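Local coordinates for protein fibrillarin-like rRNA/tRNA 2'-O-methyltransferase (Archaeoglobus fulgidus, PDB 1NT2) that transfers methyl groups from S-adenosylmethionine to ribose 2'-hydroxyls of rRNA and tRNA, at sites chosen by a guide RNA in box C/D particles, at residues I130-A135 with V157-K162; E141-N146 with K181-D186; K188-G193 with F204-R209. One frame throughout, in Å; residues are numbered along the deposited sequence.

Contact 1. Residues I130-A135 with V157-K162. With SAM (S-adenosylmethionine), chain C.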
# COMPACT_ATOMS: atom_id res chain seq x y z
N ILE A 130 40.90 -24.96 15.89
CA ILE A 130 39.63 -24.55 15.30
C ILE A 130 39.91 -24.12 13.87
O ILE A 130 40.55 -23.09 13.66
CB ILE A 130 39.01 -23.34 15.99
CG1 ILE A 130 39.10 -23.47 17.50
CG2 ILE A 130 37.56 -23.22 15.58
CD1 ILE A 130 38.62 -22.24 18.25
N TYR A 131 39.43 -24.90 12.90
CA TYR A 131 39.61 -24.56 11.49
C TYR A 131 38.34 -23.87 11.03
O TYR A 131 37.24 -24.42 11.17
CB TYR A 131 39.84 -25.82 10.64
CG TYR A 131 40.05 -25.53 9.17
CD1 TYR A 131 41.11 -24.73 8.74
CD2 TYR A 131 39.16 -25.99 8.21
CE1 TYR A 131 41.27 -24.40 7.38
CE2 TYR A 131 39.30 -25.67 6.85
CZ TYR A 131 40.36 -24.87 6.45
OH TYR A 131 40.49 -24.53 5.12
N GLN A 132 38.47 -22.65 10.51
CA GLN A 132 37.30 -21.93 10.05
C GLN A 132 37.44 -21.49 8.60
O GLN A 132 38.47 -20.94 8.18
CB GLN A 132 37.00 -20.71 10.93
CG GLN A 132 35.54 -20.28 10.88
CD GLN A 132 35.29 -18.93 11.52
OE1 GLN A 132 35.63 -17.89 10.96
NE2 GLN A 132 34.71 -18.94 12.72
N ASP A 133 36.37 -21.74 7.85
CA ASP A 133 36.29 -21.41 6.43
C ASP A 133 34.87 -20.90 6.22
O ASP A 133 34.14 -21.41 5.37
CB ASP A 133 36.50 -22.68 5.60
CG ASP A 133 36.76 -22.39 4.15
OD1 ASP A 133 36.17 -21.43 3.62
OD2 ASP A 133 37.56 -23.14 3.53
N ILE A 134 34.48 -19.92 7.03
CA ILE A 134 33.16 -19.31 6.93
C ILE A 134 33.33 -17.97 6.24
O ILE A 134 34.23 -17.20 6.58
CB ILE A 134 32.52 -19.04 8.31
CG1 ILE A 134 32.03 -20.34 8.94
CG2 ILE A 134 31.35 -18.11 8.17
CD1 ILE A 134 31.41 -20.13 10.30
N ALA A 135 32.46 -17.69 5.28
CA ALA A 135 32.51 -16.45 4.54
C ALA A 135 31.33 -15.56 4.91
O ALA A 135 30.27 -15.64 4.29
CB ALA A 135 32.51 -16.76 3.05
N VAL A 157 44.70 -22.15 15.62
CA VAL A 157 43.61 -22.00 14.67
C VAL A 157 44.08 -21.59 13.28
O VAL A 157 45.10 -20.94 13.12
CB VAL A 157 42.54 -20.95 15.13
CG1 VAL A 157 41.83 -21.44 16.37
CG2 VAL A 157 43.20 -19.60 15.38
N VAL A 158 43.30 -21.99 12.29
CA VAL A 158 43.55 -21.66 10.89
C VAL A 158 42.20 -21.13 10.42
O VAL A 158 41.16 -21.77 10.60
CB VAL A 158 43.90 -22.91 10.05
CG1 VAL A 158 44.41 -22.48 8.69
CG2 VAL A 158 44.93 -23.76 10.77
N ILE A 159 42.22 -19.94 9.84
CA ILE A 159 40.97 -19.36 9.40
C ILE A 159 41.13 -18.80 7.99
O ILE A 159 42.06 -18.04 7.72
CB ILE A 159 40.54 -18.23 10.36
CG1 ILE A 159 39.16 -17.69 9.97
CG2 ILE A 159 41.59 -17.12 10.36
CD1 ILE A 159 38.69 -16.52 10.83
N MET A 160 40.23 -19.21 7.10
CA MET A 160 40.27 -18.72 5.73
C MET A 160 39.42 -17.45 5.67
O MET A 160 38.38 -17.34 6.33
CB MET A 160 39.75 -19.80 4.77
CG MET A 160 40.48 -21.15 4.85
SD MET A 160 42.30 -21.11 4.83
CE MET A 160 42.61 -20.14 3.38
N VAL A 161 39.85 -16.48 4.87
CA VAL A 161 39.12 -15.22 4.77
C VAL A 161 38.93 -14.72 3.34
O VAL A 161 39.86 -14.71 2.53
CB VAL A 161 39.84 -14.12 5.60
CG1 VAL A 161 39.20 -12.76 5.39
CG2 VAL A 161 39.80 -14.50 7.06
N LYS A 162 37.71 -14.30 3.03
CA LYS A 162 37.40 -13.77 1.72
C LYS A 162 37.21 -12.28 1.94
O LYS A 162 36.18 -11.87 2.46
CB LYS A 162 36.11 -14.38 1.18
CG LYS A 162 35.61 -13.77 -0.11
CD LYS A 162 34.52 -14.63 -0.71
CE LYS A 162 33.95 -13.99 -1.96
NZ LYS A 162 34.98 -13.72 -3.00
N SAM C . 35.78 -25.48 1.94
CA SAM C . 34.33 -25.65 1.64
C SAM C . 34.13 -26.73 0.58
O SAM C . 35.12 -27.30 0.13
OXT SAM C . 32.91 -26.97 0.24
CB SAM C . 33.73 -24.29 1.19
CG SAM C . 33.12 -23.59 2.39
SD SAM C . 32.27 -21.95 2.20
CE SAM C . 33.52 -20.72 1.80
C5' SAM C . 31.71 -21.49 3.78
C4' SAM C . 30.66 -22.39 4.41
O4' SAM C . 30.37 -21.83 5.69
C3' SAM C . 29.32 -22.40 3.68
O3' SAM C . 29.20 -23.76 3.19
C2' SAM C . 28.24 -22.16 4.72
O2' SAM C . 27.06 -22.94 4.77
C1' SAM C . 29.05 -22.10 6.03
N9 SAM C . 28.60 -21.07 6.96
C8 SAM C . 28.59 -19.70 6.80
N7 SAM C . 28.14 -19.06 7.83
C5 SAM C . 27.83 -20.05 8.74
C6 SAM C . 27.31 -20.03 10.07
N6 SAM C . 27.00 -18.87 10.69
N1 SAM C . 27.10 -21.22 10.73
C2 SAM C . 27.42 -22.38 10.09
N3 SAM C . 27.92 -22.52 8.84
C4 SAM C . 28.11 -21.31 8.21

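Contact 2. Residues E141-N146 with K181-D186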
# COMPACT_ATOMS: atom_id res chain seq x y z
N GLU A 141 34.62 -12.55 14.48
CA GLU A 141 33.87 -12.63 15.72
C GLU A 141 33.56 -14.10 16.00
O GLU A 141 33.89 -14.62 17.06
CB GLU A 141 32.56 -11.86 15.60
CG GLU A 141 32.72 -10.35 15.50
CD GLU A 141 32.41 -9.63 16.81
OE1 GLU A 141 33.14 -9.85 17.80
OE2 GLU A 141 31.43 -8.84 16.83
N ILE A 142 32.93 -14.76 15.03
CA ILE A 142 32.58 -16.17 15.18
C ILE A 142 33.82 -16.97 15.48
O ILE A 142 33.80 -17.90 16.30
CB ILE A 142 31.91 -16.74 13.90
CG1 ILE A 142 30.70 -15.89 13.53
CG2 ILE A 142 31.44 -18.17 14.15
CD1 ILE A 142 30.01 -16.35 12.27
N LEU A 143 34.92 -16.63 14.83
CA LEU A 143 36.14 -17.37 15.09
C LEU A 143 36.63 -17.10 16.52
O LEU A 143 37.16 -17.99 17.18
CB LEU A 143 37.21 -17.00 14.07
CG LEU A 143 38.59 -17.66 14.25
CD1 LEU A 143 39.45 -16.78 15.13
CD2 LEU A 143 38.45 -19.08 14.83
N LYS A 144 36.42 -15.88 17.01
CA LYS A 144 36.85 -15.52 18.36
C LYS A 144 36.04 -16.21 19.43
O LYS A 144 36.59 -16.92 20.26
CB LYS A 144 36.79 -14.00 18.57
CG LYS A 144 37.90 -13.27 17.86
CD LYS A 144 38.00 -11.84 18.32
CE LYS A 144 39.23 -11.18 17.71
NZ LYS A 144 39.37 -9.75 18.08
N ALA A 145 34.72 -16.00 19.41
CA ALA A 145 33.83 -16.60 20.38
C ALA A 145 33.97 -18.11 20.37
O ALA A 145 33.91 -18.74 21.41
CB ALA A 145 32.39 -16.21 20.10
N ASN A 146 34.15 -18.70 19.19
CA ASN A 146 34.30 -20.14 19.12
C ASN A 146 35.58 -20.58 19.83
O ASN A 146 35.67 -21.68 20.37
CB ASN A 146 34.29 -20.62 17.67
CG ASN A 146 33.15 -21.60 17.39
OD1 ASN A 146 33.35 -22.82 17.28
ND2 ASN A 146 31.94 -21.07 17.28
N LYS A 181 44.74 -7.15 11.99
CA LYS A 181 44.91 -6.33 13.18
C LYS A 181 43.83 -6.64 14.20
O LYS A 181 44.11 -6.80 15.40
CB LYS A 181 44.87 -4.84 12.81
CG LYS A 181 45.91 -4.43 11.78
CD LYS A 181 45.88 -2.93 11.46
CE LYS A 181 46.92 -2.58 10.39
NZ LYS A 181 46.99 -1.12 10.08
N GLU A 182 42.59 -6.75 13.73
CA GLU A 182 41.45 -7.04 14.58
C GLU A 182 41.57 -8.41 15.27
O GLU A 182 41.14 -8.58 16.41
CB GLU A 182 40.15 -6.99 13.76
CG GLU A 182 38.87 -6.93 14.60
CD GLU A 182 38.17 -8.27 14.76
OE1 GLU A 182 37.68 -8.81 13.75
OE2 GLU A 182 38.09 -8.77 15.90
N MET A 183 42.17 -9.37 14.57
CA MET A 183 42.32 -10.70 15.12
C MET A 183 43.55 -10.86 15.99
O MET A 183 43.66 -11.81 16.77
CB MET A 183 42.36 -11.74 14.00
CG MET A 183 42.32 -13.15 14.51
SD MET A 183 42.24 -14.33 13.21
CE MET A 183 43.92 -14.87 13.15
N GLU A 184 44.49 -9.94 15.86
CA GLU A 184 45.71 -9.99 16.65
C GLU A 184 45.41 -9.89 18.15
O GLU A 184 46.03 -10.59 18.96
CB GLU A 184 46.65 -8.86 16.24
CG GLU A 184 47.99 -8.91 16.94
CD GLU A 184 48.68 -10.26 16.77
OE1 GLU A 184 49.12 -10.56 15.64
OE2 GLU A 184 48.76 -11.01 17.76
N GLY A 185 44.46 -9.04 18.50
CA GLY A 185 44.10 -8.85 19.90
C GLY A 185 43.79 -10.08 20.73
O GLY A 185 43.63 -9.98 21.94
N ASP A 186 43.70 -11.25 20.11
CA ASP A 186 43.37 -12.46 20.85
C ASP A 186 44.31 -13.61 20.53
O ASP A 186 44.55 -14.49 21.36
CB ASP A 186 41.94 -12.91 20.54
CG ASP A 186 40.89 -11.88 20.97
OD1 ASP A 186 41.14 -10.66 20.85
OD2 ASP A 186 39.80 -12.31 21.41

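Contact 3. Residues K188-G193 with F204-R209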
# COMPACT_ATOMS: atom_id res chain seq x y z
N LYS A 188 48.05 -15.12 18.45
CA LYS A 188 49.42 -14.79 18.13
C LYS A 188 49.62 -15.30 16.71
O LYS A 188 49.49 -16.50 16.47
CB LYS A 188 50.40 -15.51 19.04
CG LYS A 188 51.84 -15.28 18.61
CD LYS A 188 52.81 -16.01 19.49
CE LYS A 188 54.19 -15.95 18.88
NZ LYS A 188 55.14 -16.78 19.67
N ILE A 189 49.91 -14.38 15.79
CA ILE A 189 50.12 -14.72 14.38
C ILE A 189 51.25 -15.72 14.13
O ILE A 189 52.24 -15.76 14.86
CB ILE A 189 50.41 -13.46 13.56
CG1 ILE A 189 51.37 -12.54 14.35
CG2 ILE A 189 49.11 -12.75 13.23
CD1 ILE A 189 51.89 -11.34 13.57
N VAL A 190 51.10 -16.53 13.09
CA VAL A 190 52.11 -17.52 12.77
C VAL A 190 52.46 -17.41 11.30
O VAL A 190 53.57 -17.73 10.89
CB VAL A 190 51.61 -18.95 13.05
CG1 VAL A 190 52.63 -19.96 12.59
CG2 VAL A 190 51.38 -19.13 14.53
N LYS A 191 51.50 -16.94 10.50
CA LYS A 191 51.68 -16.77 9.07
C LYS A 191 50.37 -16.46 8.38
O LYS A 191 49.30 -16.90 8.79
CB LYS A 191 52.23 -18.03 8.42
CG LYS A 191 53.69 -17.99 8.00
CD LYS A 191 53.95 -17.04 6.85
CE LYS A 191 55.42 -17.14 6.41
NZ LYS A 191 55.81 -16.16 5.35
N HIS A 192 50.48 -15.68 7.32
CA HIS A 192 49.33 -15.34 6.51
C HIS A 192 49.89 -15.37 5.11
O HIS A 192 51.08 -15.15 4.90
CB HIS A 192 48.81 -13.94 6.85
CG HIS A 192 49.84 -12.86 6.78
ND1 HIS A 192 49.52 -11.52 6.78
CD2 HIS A 192 51.20 -12.92 6.74
CE1 HIS A 192 50.63 -10.81 6.73
NE2 HIS A 192 51.66 -11.63 6.71
N GLY A 193 49.04 -15.67 4.14
CA GLY A 193 49.48 -15.72 2.76
C GLY A 193 48.27 -16.03 1.93
O GLY A 193 47.44 -16.83 2.35
N PHE A 204 44.95 -17.23 4.08
CA PHE A 204 44.94 -18.01 5.32
C PHE A 204 45.78 -17.37 6.42
O PHE A 204 46.88 -16.88 6.19
CB PHE A 204 45.43 -19.43 5.06
CG PHE A 204 46.93 -19.54 4.96
CD1 PHE A 204 47.70 -19.85 6.07
CD2 PHE A 204 47.58 -19.31 3.74
CE1 PHE A 204 49.09 -19.92 5.99
CE2 PHE A 204 48.97 -19.38 3.64
CZ PHE A 204 49.72 -19.69 4.77
N ILE A 205 45.24 -17.39 7.63
CA ILE A 205 45.94 -16.83 8.77
C ILE A 205 46.08 -17.93 9.81
O ILE A 205 45.08 -18.46 10.29
CB ILE A 205 45.16 -15.67 9.41
CG1 ILE A 205 44.63 -14.71 8.35
CG2 ILE A 205 46.07 -14.89 10.34
CD1 ILE A 205 43.82 -13.56 8.94
N HIS A 206 47.32 -18.29 10.13
CA HIS A 206 47.56 -19.32 11.14
C HIS A 206 47.91 -18.57 12.41
O HIS A 206 48.60 -17.54 12.35
CB HIS A 206 48.73 -20.22 10.76
CG HIS A 206 48.92 -21.37 11.69
ND1 HIS A 206 50.16 -21.73 12.18
CD2 HIS A 206 48.04 -22.24 12.22
CE1 HIS A 206 50.02 -22.78 12.97
NE2 HIS A 206 48.75 -23.11 13.01
N ALA A 207 47.43 -19.06 13.55
CA ALA A 207 47.71 -18.40 14.81
C ALA A 207 47.26 -19.23 16.00
O ALA A 207 46.68 -20.31 15.85
CB ALA A 207 47.02 -17.03 14.85
N TYR A 208 47.54 -18.73 17.20
CA TYR A 208 47.16 -19.44 18.41
C TYR A 208 47.05 -18.47 19.57
O TYR A 208 47.59 -17.36 19.52
CB TYR A 208 48.18 -20.53 18.71
CG TYR A 208 49.53 -20.04 19.19
CD1 TYR A 208 49.85 -20.04 20.55
CD2 TYR A 208 50.48 -19.56 18.29
CE1 TYR A 208 51.08 -19.59 21.01
CE2 TYR A 208 51.72 -19.09 18.74
CZ TYR A 208 52.02 -19.11 20.10
OH TYR A 208 53.23 -18.64 20.56
N ARG A 209 46.35 -18.89 20.62
CA ARG A 209 46.18 -18.06 21.79
C ARG A 209 46.97 -18.64 22.95
O ARG A 209 46.82 -19.82 23.30
CB ARG A 209 44.70 -17.96 22.18
CG ARG A 209 44.03 -19.29 22.46
CD ARG A 209 42.67 -19.09 23.11
NE ARG A 209 42.80 -18.65 24.50
CZ ARG A 209 41.79 -18.19 25.23
NH1 ARG A 209 40.57 -18.09 24.71
NH2 ARG A 209 42.01 -17.81 26.49

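Contact 1. Residues I130-A135 with V157-K162
Gln132 and Ile159 pair on two parallel strands, 127-132 and 155-162, whose short segments run 6° apart. The backbone ladder alternates between them: Gln132 N donates a hydrogen bond to Val158 O at 2.8 Å, and Met160 N meets Gln132 O at 2.7 Å, both nearly straight. Packing is dense on the two faces. Ile130 and Val157 lie side by side, CB of Ile130 3.4 Å from CG1 of Val157, on the face where Gln132 OE1 rests against CD1 of Ile159. On the other face the Tyr131 ring, carried out by a CG anti to the backbone N (chi1 -179°), takes Val158 CB at its edge, and its OH comes 3.4 Å from CG of Met160, whose sulfur makes an oblique Met-aromatic contact. A leucine in place of Tyr131 would probably cost Met160 its contact with ring and hydroxyl and open a gap beside Val158. Past Asp133 the two segments diverge, and Ala135 and Lys162 are partly exposed. There Asp133 OD2, salt-bridged to Lys42, accepts a weak hydrogen bond from the S-adenosylmethionine amine, while Ile134 CG2 lies 3.4 Å from N7 of the adenine. A cofactor site at the C-terminal strand ends is the hallmark of the Rossmann-like methyltransferase fold.

Contact 2. Residues E141-N146 with K181-D186
Helices 139-150 and 172-184, which follow parallel strands of the Rossmann-like methyltransferase sheet, meet through a salt-bridge network centred on Lys144 and joined by Glu182 and Asp186. The lysine reaches across with its chain extended beyond CG, and its NZ ends close to the last turn of the second helix. Three oxygens surround that nitrogen. Glu182 supplies two of them: its backbone O at 2.7 Å from Lys144 NZ, and its carboxylate OE2, also 2.7 Å from Lys144 NZ. The carboxylate is met on its anti side, with the nitrogen 27° out of the carboxylate plane, while the approach to the carbonyl is tilted 28° from its plane. Glu182 can offer both oxygens because its chain bends at chi2 (-100°), which folds the acid back beside its own carbonyl. Asp186, in the turn after the helix, adds a weak, longer hydrogen bond from Lys144 NZ to OD1 at 3.4 Å, and its OD2 lies alongside CD of the lysine.

A lysine bound to a carbonyl near the C-terminal end of a helix is in a setting where the helix dipole and two carboxylates would probably all stabilise its positive charge. Beneath this polar layer the contact turns apolar. Polar groups lie toward the partly exposed side of the helix pair, and Leu143 and Met183 toward the sheet. These two, both buried, cross at about a right angle, with Leu143 CD1 at 4.2 Å from Met183 SD; the leucine also touches Phe187 and Gln132, and the methionine Ile140.

Contact 3. Residues K188-G193 with F204-R209
Lys188 and Tyr208 stand side by side on one face of an antiparallel hairpin formed by strands 188-194 and 202-209. The lysine chain is fully extended, chi1 to chi4 all near 180°, and its CB sits over one face of the tyrosine ring, 4.1 Å from the ring centroid, as a CH-pi contact. The phenol reaches it because Tyr208 CG is wedged between its backbone N and carbonyl carbon (chi1 72°), which swings the ring back across the neighbouring strand. Lys188 NZ is modelled hydrogen-bonded to Tyr208 OH, though the far end of the lysine and the hydroxyl's place are doubtful.

Val190 uses its two methyls differently. CG2 meets the edge of the Tyr208 ring, 3.9 Å from CD2, whereas CG1 comes in near the plane of the His206 imidazole, at the ND1 edge. Phe204 takes a similar first torsion to Tyr208 (chi1 79°), and its ring therefore leans over the partner strand, with Gly193 N over one face.

Between these aromatic residues the pairing slips by one residue, giving a classic beta bulge: Val190 and Lys191 both face His206. Val190 N donates to His206 O at 2.8 Å, Lys191 N only weakly to the same oxygen, and His206 N returns a nearly straight bond to Lys191 O at 2.8 Å.

His51 meets the rings of both Phe204 and His206. On the other face Ile189 and Ile205 touch Leu180 of helix 172-184, and strand 202-209 pairs on its other edge, antiparallel, with strand 155-162.

Centres of the three contacts lie about 11 Å apart, pair by pair, in one domain. Contacts 1 and 3 are two strand pairs of the same mixed sheet, linked by the neighbouring strands 155-162 and 202-209; the pairing is parallel in contact 1 and antiparallel at the 188-194 edge. Contact 2 packs over that sheet: Leu143 leans on Ile159, and Met183 on Ile205. Along the chain, segments of contacts 1 and 2 alternate, and contact 3 follows both. Contact 1 thus holds part of the cofactor site, while contacts 2 and 3 pack against or extend the sheet away from it; the side chain of Phe204 is about 12 Å from the bound S-adenosylmethionine.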